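Long-range contacts in ferric iron-binding protein HitA (PDB 6IWF), which binds ferric iron as a bacterial solute-binding protein and is probably also involved in gallium internalization in Pseudomonas aeruginosa: residues K76-T81 and E240-V245; E80-V85 and D95-T100. All blocks are in the same frame, centred on the assembly; numbering follows the deposited sequence.

Contact 1 of 2, residues K76-T81 and E240-V245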
loop_
_atom_site.group_PDB
_atom_site.type_symbol
_atom_site.label_atom_id
_atom_site.label_comp_id
_atom_site.label_asym_id
_atom_site.label_seq_id
_atom_site.Cartn_x
_atom_site.Cartn_y
_atom_site.Cartn_z
ATOM N N LYS A 76 12.230 16.725 -8.424
ATOM C CA LYS A 76 13.056 15.623 -8.902
ATOM C C LYS A 76 13.990 15.165 -7.781
ATOM O O LYS A 76 14.577 15.980 -7.066
ATOM C CB LYS A 76 13.840 16.060 -10.150
ATOM C CG LYS A 76 15.233 15.435 -10.323
ATOM C CD LYS A 76 15.206 13.949 -10.689
ATOM C CE LYS A 76 16.503 13.542 -11.398
ATOM N NZ LYS A 76 17.596 13.142 -10.458
ATOM N N LEU A 77 14.095 13.853 -7.601
ATOM C CA LEU A 77 14.951 13.299 -6.560
ATOM C C LEU A 77 16.400 13.212 -7.031
ATOM O O LEU A 77 16.681 13.009 -8.214
ATOM C CB LEU A 77 14.462 11.911 -6.149
ATOM C CG LEU A 77 13.139 11.886 -5.383
ATOM C CD1 LEU A 77 12.618 10.448 -5.309
ATOM C CD2 LEU A 77 13.307 12.480 -3.990
ATOM N N GLU A 78 17.325 13.340 -6.084
ATOM C CA GLU A 78 18.737 13.248 -6.429
ATOM C C GLU A 78 19.044 11.888 -7.057
ATOM O O GLU A 78 18.508 10.859 -6.622
ATOM C CB GLU A 78 19.598 13.484 -5.188
ATOM C CG GLU A 78 19.619 14.951 -4.782
ATOM C CD GLU A 78 20.370 15.204 -3.492
ATOM O OE1 GLU A 78 20.733 16.371 -3.239
ATOM O OE2 GLU A 78 20.601 14.243 -2.729
ATOM N N PRO A 79 19.876 11.849 -8.102
ATOM C CA PRO A 79 20.180 10.564 -8.751
ATOM C C PRO A 79 20.742 9.525 -7.801
ATOM O O PRO A 79 20.473 8.329 -7.985
ATOM C CB PRO A 79 21.201 10.954 -9.834
ATOM C CG PRO A 79 21.706 12.314 -9.435
ATOM C CD PRO A 79 20.564 12.979 -8.751
ATOM N N GLU A 80 21.506 9.940 -6.786
ATOM C CA GLU A 80 21.970 8.993 -5.777
ATOM C C GLU A 80 20.796 8.305 -5.087
ATOM O O GLU A 80 20.856 7.108 -4.785
ATOM C CB GLU A 80 22.842 9.701 -4.742
ATOM C CG GLU A 80 24.138 10.263 -5.295
ATOM C CD GLU A 80 24.006 11.698 -5.801
ATOM O OE1 GLU A 80 25.057 12.356 -5.967
ATOM O OE2 GLU A 80 22.870 12.171 -6.045
ATOM N N THR A 81 19.719 9.051 -4.828
ATOM C CA THR A 81 18.528 8.447 -4.232
ATOM C C THR A 81 17.852 7.480 -5.196
ATOM O O THR A 81 17.481 6.361 -4.808
ATOM C CB THR A 81 17.555 9.545 -3.800
ATOM O OG1 THR A 81 18.223 10.406 -2.877
ATOM C CG2 THR A 81 16.329 8.936 -3.117
ATOM N N GLU A 240 17.540 19.370 2.923
ATOM C CA GLU A 240 17.189 18.526 4.061
ATOM C C GLU A 240 16.093 17.534 3.695
ATOM O O GLU A 240 16.107 16.376 4.141
ATOM C CB GLU A 240 16.750 19.412 5.219
ATOM C CG GLU A 240 17.825 20.407 5.682
ATOM C CD GLU A 240 17.770 21.783 4.999
ATOM O OE1 GLU A 240 17.400 21.887 3.802
ATOM O OE2 GLU A 240 18.127 22.782 5.675
ATOM N N ALA A 241 15.136 17.973 2.875
ATOM C CA ALA A 241 14.081 17.068 2.428
ATOM C C ALA A 241 14.645 15.943 1.573
ATOM O O ALA A 241 14.258 14.777 1.731
ATOM C CB ALA A 241 13.021 17.857 1.658
ATOM N N GLN A 242 15.556 16.270 0.648
ATOM C CA GLN A 242 16.209 15.226 -0.135
ATOM C C GLN A 242 16.974 14.272 0.769
ATOM O O GLN A 242 16.981 13.057 0.544
ATOM C CB GLN A 242 17.150 15.836 -1.171
ATOM C CG GLN A 242 16.451 16.684 -2.223
ATOM C CD GLN A 242 15.929 15.874 -3.404
ATOM O OE1 GLN A 242 16.272 14.699 -3.588
ATOM N NE2 GLN A 242 15.103 16.509 -4.218
ATOM N N GLN A 243 17.627 14.811 1.797
ATOM C CA GLN A 243 18.330 13.962 2.754
ATOM C C GLN A 243 17.372 13.001 3.445
ATOM O O GLN A 243 17.709 11.830 3.681
ATOM C CB GLN A 243 19.029 14.848 3.782
ATOM C CG GLN A 243 19.925 14.144 4.745
ATOM C CD GLN A 243 20.690 15.141 5.590
ATOM O OE1 GLN A 243 20.814 16.309 5.218
ATOM N NE2 GLN A 243 21.193 14.691 6.738
ATOM N N PHE A 244 16.182 13.488 3.797
ATOM C CA PHE A 244 15.210 12.648 4.485
ATOM C C PHE A 244 14.766 11.477 3.613
ATOM O O PHE A 244 14.725 10.331 4.076
ATOM C CB PHE A 244 14.006 13.483 4.918
ATOM C CG PHE A 244 13.019 12.713 5.727
ATOM C CD1 PHE A 244 12.000 11.983 5.109
ATOM C CD2 PHE A 244 13.126 12.670 7.110
ATOM C CE1 PHE A 244 11.100 11.242 5.867
ATOM C CE2 PHE A 244 12.227 11.937 7.869
ATOM C CZ PHE A 244 11.209 11.229 7.247
ATOM N N VAL A 245 14.407 11.745 2.354
ATOM C CA VAL A 245 13.932 10.660 1.492
ATOM C C VAL A 245 15.058 9.665 1.231
ATOM O O VAL A 245 14.844 8.448 1.248
ATOM C CB VAL A 245 13.336 11.206 0.180
ATOM C CG1 VAL A 245 13.010 10.056 -0.753
ATOM C CG2 VAL A 245 12.062 11.973 0.476
HETATM O O HOH W 1 16.554 12.320 -2.051
#
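Gln242 reaches from helix 238-248 to the backbone of residues 76-78, just before the short helix 79-82. The two helices belong to the periplasmic binding protein fold, and the glutamine joins one to the lead-in of the other. Its CB points at the opposing segment and lies 4.0 Å from Glu78 CD, beside the carboxylate. The chain then turns about CB-CG (chi2 -86°), which brings the amide toward the loop. CD sits between Lys76 O and Glu78 N. OE1 accepts from the backbone N of Glu78 at 3.0 Å. That donor stands above the carbonyl plane of the amide, 36° out of it, so the bond does not follow a lone pair. NE2 donates to Lys76 O at 2.9 Å, in a bent bond. One side-chain amide thus serves a C=O and an N-H two residues apart, as a residue of a neighbouring parallel strand would. The two bonds, one at each end, decide which way round the amide sits.

Glu78 holds the N-cap position of helix 79-82. Its CG approaches Gln242 OE1, and its carboxylate plane is turned 28° from the amide plane. The other side of the contact is apolar. Leu77 crosses Val245 at about a right angle, with CD2 4.1 Å from Val245 CG1. Thr81 CG2 also lies near that methyl. Leu77 and Val245 both continue onto Ile97 and Val231, so the contact rests on strands 97-108 and 224-231.

A water bridges Thr81 of the short helix to Gln242. It donates to Gln242 O and to Gln242 OE1, which therefore accepts two hydrogen bonds. The same water accepts a hydrogen bond from Thr81 OG1, 2.7 Å away.

Contact 2 of 2, residues E80-V85 and D95-T100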
loop_
_atom_site.group_PDB
_atom_site.type_symbol
_atom_site.label_atom_id
_atom_site.label_comp_id
_atom_site.label_asym_id
_atom_site.label_seq_id
_atom_site.Cartn_x
_atom_site.Cartn_y
_atom_site.Cartn_z
ATOM N N GLU A 80 21.506 9.940 -6.786
ATOM C CA GLU A 80 21.970 8.993 -5.777
ATOM C C GLU A 80 20.796 8.305 -5.087
ATOM O O GLU A 80 20.856 7.108 -4.785
ATOM C CB GLU A 80 22.842 9.701 -4.742
ATOM C CG GLU A 80 24.138 10.263 -5.295
ATOM C CD GLU A 80 24.006 11.698 -5.801
ATOM O OE1 GLU A 80 25.057 12.356 -5.967
ATOM O OE2 GLU A 80 22.870 12.171 -6.045
ATOM N N THR A 81 19.719 9.051 -4.828
ATOM C CA THR A 81 18.528 8.447 -4.232
ATOM C C THR A 81 17.852 7.480 -5.196
ATOM O O THR A 81 17.481 6.361 -4.808
ATOM C CB THR A 81 17.555 9.545 -3.800
ATOM O OG1 THR A 81 18.223 10.406 -2.877
ATOM C CG2 THR A 81 16.329 8.936 -3.117
ATOM N N LEU A 82 17.680 7.891 -6.459
ATOM C CA LEU A 82 17.019 7.022 -7.432
ATOM C C LEU A 82 17.793 5.728 -7.644
ATOM O O LEU A 82 17.194 4.683 -7.933
ATOM C CB LEU A 82 16.845 7.752 -8.759
ATOM C CG LEU A 82 15.856 8.916 -8.690
ATOM C CD1 LEU A 82 16.034 9.837 -9.857
ATOM C CD2 LEU A 82 14.410 8.395 -8.617
ATOM N N ALA A 83 19.115 5.774 -7.494
ATOM C CA ALA A 83 19.926 4.583 -7.693
ATOM C C ALA A 83 19.716 3.537 -6.603
ATOM O O ALA A 83 20.184 2.401 -6.755
ATOM C CB ALA A 83 21.406 4.977 -7.771
ATOM N N LEU A 84 19.022 3.879 -5.516
ATOM C CA LEU A 84 18.838 2.933 -4.426
ATOM C C LEU A 84 17.730 1.916 -4.686
ATOM O O LEU A 84 17.630 0.948 -3.924
ATOM C CB LEU A 84 18.557 3.689 -3.125
ATOM C CG LEU A 84 19.694 4.592 -2.604
ATOM C CD1 LEU A 84 19.209 5.432 -1.443
ATOM C CD2 LEU A 84 20.921 3.774 -2.196
ATOM N N VAL A 85 16.915 2.095 -5.735
ATOM C CA VAL A 85 15.807 1.188 -6.039
ATOM C C VAL A 85 15.771 0.883 -7.533
ATOM O O VAL A 85 16.350 1.594 -8.357
ATOM C CB VAL A 85 14.431 1.755 -5.585
ATOM C CG1 VAL A 85 14.481 2.238 -4.138
ATOM C CG2 VAL A 85 13.958 2.872 -6.521
ATOM N N ASP A 95 10.454 11.782 -9.645
ATOM C CA ASP A 95 10.040 12.714 -8.601
ATOM C C ASP A 95 9.222 12.046 -7.507
ATOM O O ASP A 95 8.595 12.735 -6.706
ATOM C CB ASP A 95 9.265 13.901 -9.189
ATOM C CG ASP A 95 8.252 13.486 -10.230
ATOM O OD1 ASP A 95 8.015 12.267 -10.399
ATOM O OD2 ASP A 95 7.692 14.395 -10.889
ATOM N N TRP A 96 9.188 10.722 -7.471
ATOM C CA TRP A 96 8.795 10.025 -6.257
ATOM C C TRP A 96 9.481 8.674 -6.300
ATOM O O TRP A 96 9.958 8.244 -7.350
ATOM C CB TRP A 96 7.268 9.905 -6.117
ATOM C CG TRP A 96 6.580 9.129 -7.186
ATOM C CD1 TRP A 96 5.985 9.630 -8.306
ATOM C CD2 TRP A 96 6.390 7.706 -7.229
ATOM N NE1 TRP A 96 5.445 8.607 -9.052
ATOM C CE2 TRP A 96 5.678 7.417 -8.414
ATOM C CE3 TRP A 96 6.767 6.651 -6.391
ATOM C CZ2 TRP A 96 5.334 6.107 -8.788
ATOM C CZ3 TRP A 96 6.420 5.347 -6.760
ATOM C CH2 TRP A 96 5.708 5.093 -7.944
ATOM N N ILE A 97 9.554 8.014 -5.153
ATOM C CA ILE A 97 10.336 6.788 -5.061
ATOM C C ILE A 97 9.641 5.807 -4.131
ATOM O O ILE A 97 9.098 6.191 -3.091
ATOM C CB ILE A 97 11.782 7.070 -4.596
ATOM C CG1 ILE A 97 12.659 5.848 -4.845
ATOM C CG2 ILE A 97 11.828 7.551 -3.144
ATOM C CD1 ILE A 97 14.156 6.201 -4.912
ATOM N N GLY A 98 9.652 4.537 -4.522
ATOM C CA GLY A 98 9.059 3.507 -3.685
ATOM C C GLY A 98 9.915 3.250 -2.459
ATOM O O GLY A 98 11.145 3.327 -2.507
ATOM N N ILE A 99 9.247 2.970 -1.342
ATOM C CA ILE A 99 9.897 2.745 -0.054
ATOM C C ILE A 99 9.743 1.301 0.395
ATOM O O ILE A 99 10.719 0.660 0.787
ATOM C CB ILE A 99 9.360 3.714 1.021
ATOM C CG1 ILE A 99 9.500 5.173 0.570
ATOM C CG2 ILE A 99 10.071 3.483 2.337
ATOM C CD1 ILE A 99 10.923 5.572 0.202
ATOM N N THR A 100 8.511 0.784 0.380
ATOM C CA THR A 100 8.252 -0.625 0.646
ATOM C C THR A 100 7.233 -1.129 -0.361
ATOM O O THR A 100 6.536 -0.349 -1.007
ATOM C CB THR A 100 7.700 -0.892 2.053
ATOM O OG1 THR A 100 6.402 -0.298 2.177
ATOM C CG2 THR A 100 8.645 -0.356 3.151
#
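Ile97 puts its CD1 methyl among Thr81, Leu82 and Val85. This is helix-to-strand packing in the periplasmic binding protein fold, at the start of strand 97-108. No hydrogen bond crosses between the segments. With CG1 anti to the backbone N (chi1 -166°) and the chain extended, the isoleucine sends CD1 toward Thr81 and Leu82. There CD1 lies 3.3 Å from Thr81 O and 3.9 Å from Thr81 CG2. Leu82 adds its CD2 at 4.3 Å from the same CD1. Val85 meets Ile97 obliquely with both branches. Its CG2 touches CG1 and CD1 of Ile97, each at 3.7 Å. Its CG1 leans to the strand backbone.

The turn sets these groups in place. A type I beta turn runs from Leu82 to Val85 and carries Val85 over to the strand. Thr81 O accepts from Leu84 N at 3.0 Å, so the carbonyl beside CD1 has a polar partner.

On the strand side, Ile97 is backbone hydrogen-bonded to Ala229 of strand 224-231, and Gly98 to His89. Leu249 also touches the Ile97 side chain. Gly98 is about 11 Å from the side chain of Glu60, which binds ferric iron in another structure of this protein; no iron is bound here. The contact lies near that site without touching it. Gly98 O is buried with no polar partner in the model; Val85 CG1 lies 3.9 Å from it.

In the fold
Contacts 1 and 2 are neighbours, with centres 8 Å apart, on the same side of the chain's centre. Both use helix 79-82 and share Glu80 and Thr81. Along the chain, residues 76-85 come first, strand 97-108 follows closely, and helix 238-248 comes much later. The two contacts meet directly: Leu77 CD1 is 3.6 Å from Ile97 CB, and Val245 CG1 is 3.7 Å from Ile97 CG2. Thr81 of the short helix touches both Val245 and Ile97, so the helix packs against a late helix and an early strand at once. Strand 97-108 pairs with strand 224-231, which precedes helix 238-248, so sequence-distant parts of the binding-protein fold are joined in one core.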